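Local coordinates for protein aspartate aminotransferase (Thermotoga maritima, PDB 1O4S) that catalyses the pyridoxal-phosphate-dependent transfer of an amino group from L-aspartate to 2-oxoglutarate, giving oxaloacetate and L-glutamate, at residues B[327-341]-B[354-368]. Numbering follows the deposited sequence.
Sequences FYLFFKVRGDDVKFC and PGSAFLKPGFVRLSF. With SO4 (sulfate ion), chain K; SO4 (sulfate ion), chain L.
Arg365 leaves its strand extended, with CG opposite the backbone N (chi1 -167°) and a single bend at chi3, while Tyr328 turns CG beside its own backbone N (chi1 -44°), and the two side chains run side by side in the same direction. The guanidinium lies over one face of the phenol ring, planes 22° apart, with CZ of Arg365 3.5 Å from CE1 of Tyr328. Arg365 NH1 and NH2 grip two oxygens of a sulfate, NH1 at 2.9 Å from O1 and NH2 on O3, and NH1 also bonds Asn185. This fits the predicted role of Arg365 in binding L-aspartate, the sulfate probably standing where a substrate carboxylate would sit. The Tyr328 hydroxyl bonds that of Tyr216, close to the pyridoxal phosphate. Strands 328-332 and 363-367 pair antiparallel at one edge of the small mixed sheet of this fold type I aminotransferase. Further along the same face, CB of Phe363 sits over the Phe330 ring, 3.4 Å from Phe330 CE1, and Lys332 CD rests on the Phe363 ring. Beyond the strands, Asp337 in the first turn of helix 337-348 ties down the 355-362 turn region, which begins with a short 3-10 segment. Asp337 OD2 takes two bonds from Ser356, from OG at 2.7 Å on the syn lone pair and from the backbone N above the carboxylate plane, while OD1 accepts Gly362 N. An alanine here would remove all three bonds and is likely to leave Ser356 OG and both amides without these acceptors, freeing the chain from 355 to 362 to shift. On the opposite face of the sheet, Val364 lays CG1 over the Phe331 ring, 3.8 Å from Phe331 CZ.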
# COMPACT_ATOMS: atom_id res chain seq x y z
N PHE B 327 1.92 -22.46 -10.71
CA PHE B 327 2.10 -23.68 -9.94
C PHE B 327 0.80 -24.22 -9.41
O PHE B 327 0.74 -24.80 -8.31
CB PHE B 327 3.17 -23.54 -8.86
CG PHE B 327 3.08 -22.29 -8.03
CD1 PHE B 327 2.18 -22.18 -6.98
CD2 PHE B 327 3.94 -21.22 -8.28
CE1 PHE B 327 2.12 -21.02 -6.21
CE2 PHE B 327 3.88 -20.08 -7.51
CZ PHE B 327 2.98 -19.98 -6.49
N TYR B 328 -0.23 -24.07 -10.24
CA TYR B 328 -1.58 -24.56 -9.99
C TYR B 328 -2.05 -25.60 -11.03
O TYR B 328 -1.63 -25.63 -12.21
CB TYR B 328 -2.57 -23.40 -9.98
CG TYR B 328 -2.06 -22.23 -9.21
CD1 TYR B 328 -1.99 -22.28 -7.83
CD2 TYR B 328 -1.55 -21.11 -9.87
CE1 TYR B 328 -1.48 -21.23 -7.12
CE2 TYR B 328 -1.04 -20.05 -9.17
CZ TYR B 328 -1.00 -20.12 -7.77
OH TYR B 328 -0.53 -19.06 -7.00
N LEU B 329 -2.93 -26.46 -10.54
CA LEU B 329 -3.62 -27.42 -11.37
C LEU B 329 -5.11 -27.31 -10.99
O LEU B 329 -5.48 -27.46 -9.82
CB LEU B 329 -3.04 -28.82 -11.15
CG LEU B 329 -3.45 -29.80 -12.23
CD1 LEU B 329 -2.34 -30.78 -12.58
CD2 LEU B 329 -4.71 -30.54 -11.82
N PHE B 330 -5.95 -27.04 -11.99
CA PHE B 330 -7.37 -26.81 -11.76
C PHE B 330 -8.17 -28.01 -12.29
O PHE B 330 -8.45 -28.10 -13.49
CB PHE B 330 -7.76 -25.51 -12.47
CG PHE B 330 -8.98 -24.81 -11.90
CD1 PHE B 330 -10.04 -24.49 -12.72
CD2 PHE B 330 -9.03 -24.45 -10.56
CE1 PHE B 330 -11.14 -23.84 -12.20
CE2 PHE B 330 -10.11 -23.80 -10.04
CZ PHE B 330 -11.17 -23.49 -10.86
N PHE B 331 -8.54 -28.94 -11.42
CA PHE B 331 -9.18 -30.16 -11.91
C PHE B 331 -10.67 -30.24 -11.61
O PHE B 331 -11.19 -29.49 -10.81
CB PHE B 331 -8.42 -31.43 -11.50
CG PHE B 331 -8.41 -31.76 -10.01
CD1 PHE B 331 -7.36 -31.33 -9.20
CD2 PHE B 331 -9.38 -32.59 -9.46
CE1 PHE B 331 -7.31 -31.69 -7.83
CE2 PHE B 331 -9.35 -32.95 -8.10
CZ PHE B 331 -8.30 -32.51 -7.29
N LYS B 332 -11.34 -31.16 -12.31
CA LYS B 332 -12.79 -31.29 -12.29
C LYS B 332 -13.21 -32.27 -11.20
O LYS B 332 -12.63 -33.36 -11.06
CB LYS B 332 -13.27 -31.76 -13.66
CG LYS B 332 -14.78 -31.73 -13.90
CD LYS B 332 -15.27 -30.48 -14.64
CE LYS B 332 -16.81 -30.46 -14.74
NZ LYS B 332 -17.46 -29.86 -13.52
N VAL B 333 -14.17 -31.85 -10.39
CA VAL B 333 -14.72 -32.69 -9.33
C VAL B 333 -16.22 -32.93 -9.59
O VAL B 333 -16.88 -32.13 -10.25
CB VAL B 333 -14.48 -32.06 -7.91
CG1 VAL B 333 -13.00 -32.01 -7.59
CG2 VAL B 333 -15.11 -30.66 -7.79
N ARG B 334 -16.74 -34.05 -9.09
CA ARG B 334 -18.16 -34.31 -9.15
C ARG B 334 -18.84 -33.51 -8.03
O ARG B 334 -18.26 -33.29 -6.98
CB ARG B 334 -18.47 -35.80 -9.01
N GLY B 335 -20.08 -33.08 -8.29
CA GLY B 335 -20.87 -32.35 -7.31
C GLY B 335 -20.38 -30.94 -7.00
O GLY B 335 -19.83 -30.24 -7.86
N ASP B 336 -20.61 -30.55 -5.75
CA ASP B 336 -20.24 -29.24 -5.21
C ASP B 336 -18.75 -29.24 -4.81
O ASP B 336 -18.28 -30.17 -4.14
CB ASP B 336 -21.15 -28.89 -4.01
CG ASP B 336 -20.84 -27.51 -3.40
OD1 ASP B 336 -21.68 -26.97 -2.64
OD2 ASP B 336 -19.79 -26.89 -3.59
N ASP B 337 -18.02 -28.21 -5.24
CA ASP B 337 -16.56 -28.14 -5.03
C ASP B 337 -16.22 -27.69 -3.62
O ASP B 337 -15.23 -28.15 -3.05
CB ASP B 337 -15.89 -27.20 -6.06
CG ASP B 337 -16.51 -25.83 -6.09
OD1 ASP B 337 -17.50 -25.63 -6.82
OD2 ASP B 337 -16.12 -24.88 -5.41
N VAL B 338 -17.01 -26.78 -3.07
CA VAL B 338 -16.86 -26.38 -1.67
C VAL B 338 -16.98 -27.59 -0.76
O VAL B 338 -16.15 -27.77 0.12
CB VAL B 338 -17.90 -25.35 -1.22
CG1 VAL B 338 -17.72 -25.03 0.27
CG2 VAL B 338 -17.81 -24.08 -2.05
N LYS B 339 -18.01 -28.40 -0.96
CA LYS B 339 -18.18 -29.60 -0.16
C LYS B 339 -17.06 -30.61 -0.43
O LYS B 339 -16.59 -31.27 0.49
CB LYS B 339 -19.55 -30.26 -0.41
CG LYS B 339 -20.76 -29.36 -0.07
CD LYS B 339 -22.11 -30.17 -0.22
CE LYS B 339 -23.39 -29.30 -0.18
NZ LYS B 339 -24.65 -30.16 -0.22
N PHE B 340 -16.65 -30.74 -1.69
CA PHE B 340 -15.52 -31.59 -2.03
C PHE B 340 -14.30 -31.26 -1.15
O PHE B 340 -13.65 -32.16 -0.62
CB PHE B 340 -15.14 -31.46 -3.51
CG PHE B 340 -14.05 -32.42 -3.96
CD1 PHE B 340 -14.37 -33.58 -4.66
CD2 PHE B 340 -12.70 -32.15 -3.69
CE1 PHE B 340 -13.37 -34.47 -5.09
CE2 PHE B 340 -11.69 -33.04 -4.11
CZ PHE B 340 -12.03 -34.19 -4.82
N CYS B 341 -14.02 -29.98 -1.00
CA CYS B 341 -12.83 -29.52 -0.28
C CYS B 341 -12.98 -29.64 1.22
O CYS B 341 -12.00 -29.89 1.92
CB CYS B 341 -12.50 -28.09 -0.65
SG CYS B 341 -11.94 -27.92 -2.34
N PRO B 354 -11.63 -24.45 -3.35
CA PRO B 354 -12.82 -24.59 -4.21
C PRO B 354 -12.73 -23.69 -5.46
O PRO B 354 -12.45 -22.51 -5.33
CB PRO B 354 -13.96 -24.16 -3.30
CG PRO B 354 -13.43 -24.41 -1.93
CD PRO B 354 -11.99 -24.05 -1.97
N GLY B 355 -12.97 -24.27 -6.64
CA GLY B 355 -13.08 -23.51 -7.89
C GLY B 355 -14.10 -22.37 -7.87
O GLY B 355 -13.94 -21.37 -8.59
N SER B 356 -15.14 -22.52 -7.05
CA SER B 356 -16.09 -21.44 -6.73
C SER B 356 -15.42 -20.11 -6.37
O SER B 356 -15.92 -19.04 -6.70
CB SER B 356 -16.94 -21.81 -5.51
OG SER B 356 -17.82 -22.84 -5.80
N ALA B 357 -14.30 -20.18 -5.66
CA ALA B 357 -13.57 -18.98 -5.31
C ALA B 357 -13.10 -18.19 -6.55
O ALA B 357 -12.93 -16.97 -6.51
CB ALA B 357 -12.41 -19.36 -4.44
N PHE B 358 -12.91 -18.89 -7.66
CA PHE B 358 -12.43 -18.33 -8.91
C PHE B 358 -13.56 -18.17 -9.96
O PHE B 358 -13.30 -18.03 -11.16
CB PHE B 358 -11.32 -19.23 -9.43
CG PHE B 358 -10.26 -19.54 -8.40
CD1 PHE B 358 -9.20 -18.66 -8.18
CD2 PHE B 358 -10.32 -20.71 -7.62
CE1 PHE B 358 -8.18 -18.95 -7.21
CE2 PHE B 358 -9.33 -21.00 -6.65
CZ PHE B 358 -8.26 -20.10 -6.45
N LEU B 359 -14.80 -18.21 -9.47
CA LEU B 359 -16.03 -18.15 -10.28
C LEU B 359 -16.18 -19.29 -11.28
O LEU B 359 -16.82 -19.13 -12.32
CB LEU B 359 -16.16 -16.80 -10.99
CG LEU B 359 -15.98 -15.59 -10.07
CD1 LEU B 359 -16.29 -14.27 -10.80
CD2 LEU B 359 -16.82 -15.77 -8.80
N LYS B 360 -15.62 -20.45 -10.96
CA LYS B 360 -15.75 -21.64 -11.79
C LYS B 360 -16.05 -22.86 -10.93
O LYS B 360 -15.13 -23.64 -10.60
CB LYS B 360 -14.50 -21.87 -12.64
CG LYS B 360 -14.70 -22.96 -13.69
CD LYS B 360 -15.37 -22.42 -14.93
CE LYS B 360 -15.65 -23.54 -15.91
NZ LYS B 360 -16.09 -23.04 -17.22
N PRO B 361 -17.32 -23.02 -10.54
CA PRO B 361 -17.76 -24.16 -9.74
C PRO B 361 -17.53 -25.52 -10.42
O PRO B 361 -17.41 -25.61 -11.64
CB PRO B 361 -19.27 -23.90 -9.55
CG PRO B 361 -19.41 -22.39 -9.76
CD PRO B 361 -18.42 -22.08 -10.84
N GLY B 362 -17.48 -26.58 -9.62
CA GLY B 362 -17.23 -27.91 -10.12
C GLY B 362 -15.77 -28.20 -10.43
O GLY B 362 -15.46 -29.17 -11.11
N PHE B 363 -14.88 -27.34 -9.92
CA PHE B 363 -13.44 -27.50 -10.08
C PHE B 363 -12.79 -27.26 -8.74
O PHE B 363 -13.39 -26.68 -7.83
CB PHE B 363 -12.89 -26.49 -11.09
CG PHE B 363 -13.18 -26.84 -12.53
CD1 PHE B 363 -14.36 -26.41 -13.15
CD2 PHE B 363 -12.25 -27.56 -13.27
CE1 PHE B 363 -14.63 -26.72 -14.49
CE2 PHE B 363 -12.50 -27.88 -14.61
CZ PHE B 363 -13.70 -27.47 -15.23
N VAL B 364 -11.55 -27.69 -8.62
CA VAL B 364 -10.75 -27.46 -7.40
C VAL B 364 -9.32 -27.06 -7.85
O VAL B 364 -8.87 -27.48 -8.92
CB VAL B 364 -10.90 -28.73 -6.52
CG1 VAL B 364 -9.65 -29.21 -5.96
CG2 VAL B 364 -11.97 -28.52 -5.44
N ARG B 365 -8.64 -26.19 -7.08
CA ARG B 365 -7.27 -25.77 -7.37
C ARG B 365 -6.30 -26.42 -6.40
O ARG B 365 -6.44 -26.28 -5.19
CB ARG B 365 -7.10 -24.25 -7.28
CG ARG B 365 -5.80 -23.77 -7.86
CD ARG B 365 -5.48 -22.36 -7.57
NE ARG B 365 -5.02 -22.16 -6.20
CZ ARG B 365 -4.71 -20.96 -5.71
NH1 ARG B 365 -4.81 -19.89 -6.48
NH2 ARG B 365 -4.30 -20.85 -4.45
N LEU B 366 -5.32 -27.12 -6.98
CA LEU B 366 -4.23 -27.73 -6.27
C LEU B 366 -2.92 -26.95 -6.56
O LEU B 366 -2.58 -26.63 -7.70
CB LEU B 366 -4.16 -29.22 -6.66
CG LEU B 366 -3.02 -30.09 -6.11
CD1 LEU B 366 -3.37 -31.55 -6.21
CD2 LEU B 366 -1.67 -29.80 -6.83
N SER B 367 -2.20 -26.58 -5.52
CA SER B 367 -0.91 -25.93 -5.68
C SER B 367 0.16 -26.96 -5.51
O SER B 367 0.06 -27.82 -4.61
CB SER B 367 -0.69 -24.83 -4.63
OG SER B 367 -1.73 -23.88 -4.74
N PHE B 368 1.17 -26.89 -6.34
CA PHE B 368 2.29 -27.80 -6.17
C PHE B 368 3.58 -27.07 -5.73
O PHE B 368 4.70 -27.33 -6.23
CB PHE B 368 2.46 -28.73 -7.37
CG PHE B 368 2.44 -28.06 -8.70
CD1 PHE B 368 3.61 -27.55 -9.26
CD2 PHE B 368 1.26 -27.99 -9.44
CE1 PHE B 368 3.60 -26.99 -10.51
CE2 PHE B 368 1.24 -27.42 -10.68
CZ PHE B 368 2.43 -26.92 -11.22
S SO4 K . -4.11 -17.13 -4.18
O1 SO4 K . -3.58 -17.48 -5.50
O2 SO4 K . -5.51 -16.75 -4.38
O3 SO4 K . -3.98 -18.19 -3.16
O4 SO4 K . -3.31 -16.01 -3.69
S SO4 L . -16.15 -26.77 -18.63
O1 SO4 L . -15.37 -25.65 -18.10
O2 SO4 L . -16.28 -27.83 -17.61
O3 SO4 L . -17.49 -26.23 -18.91
O4 SO4 L . -15.56 -27.25 -19.89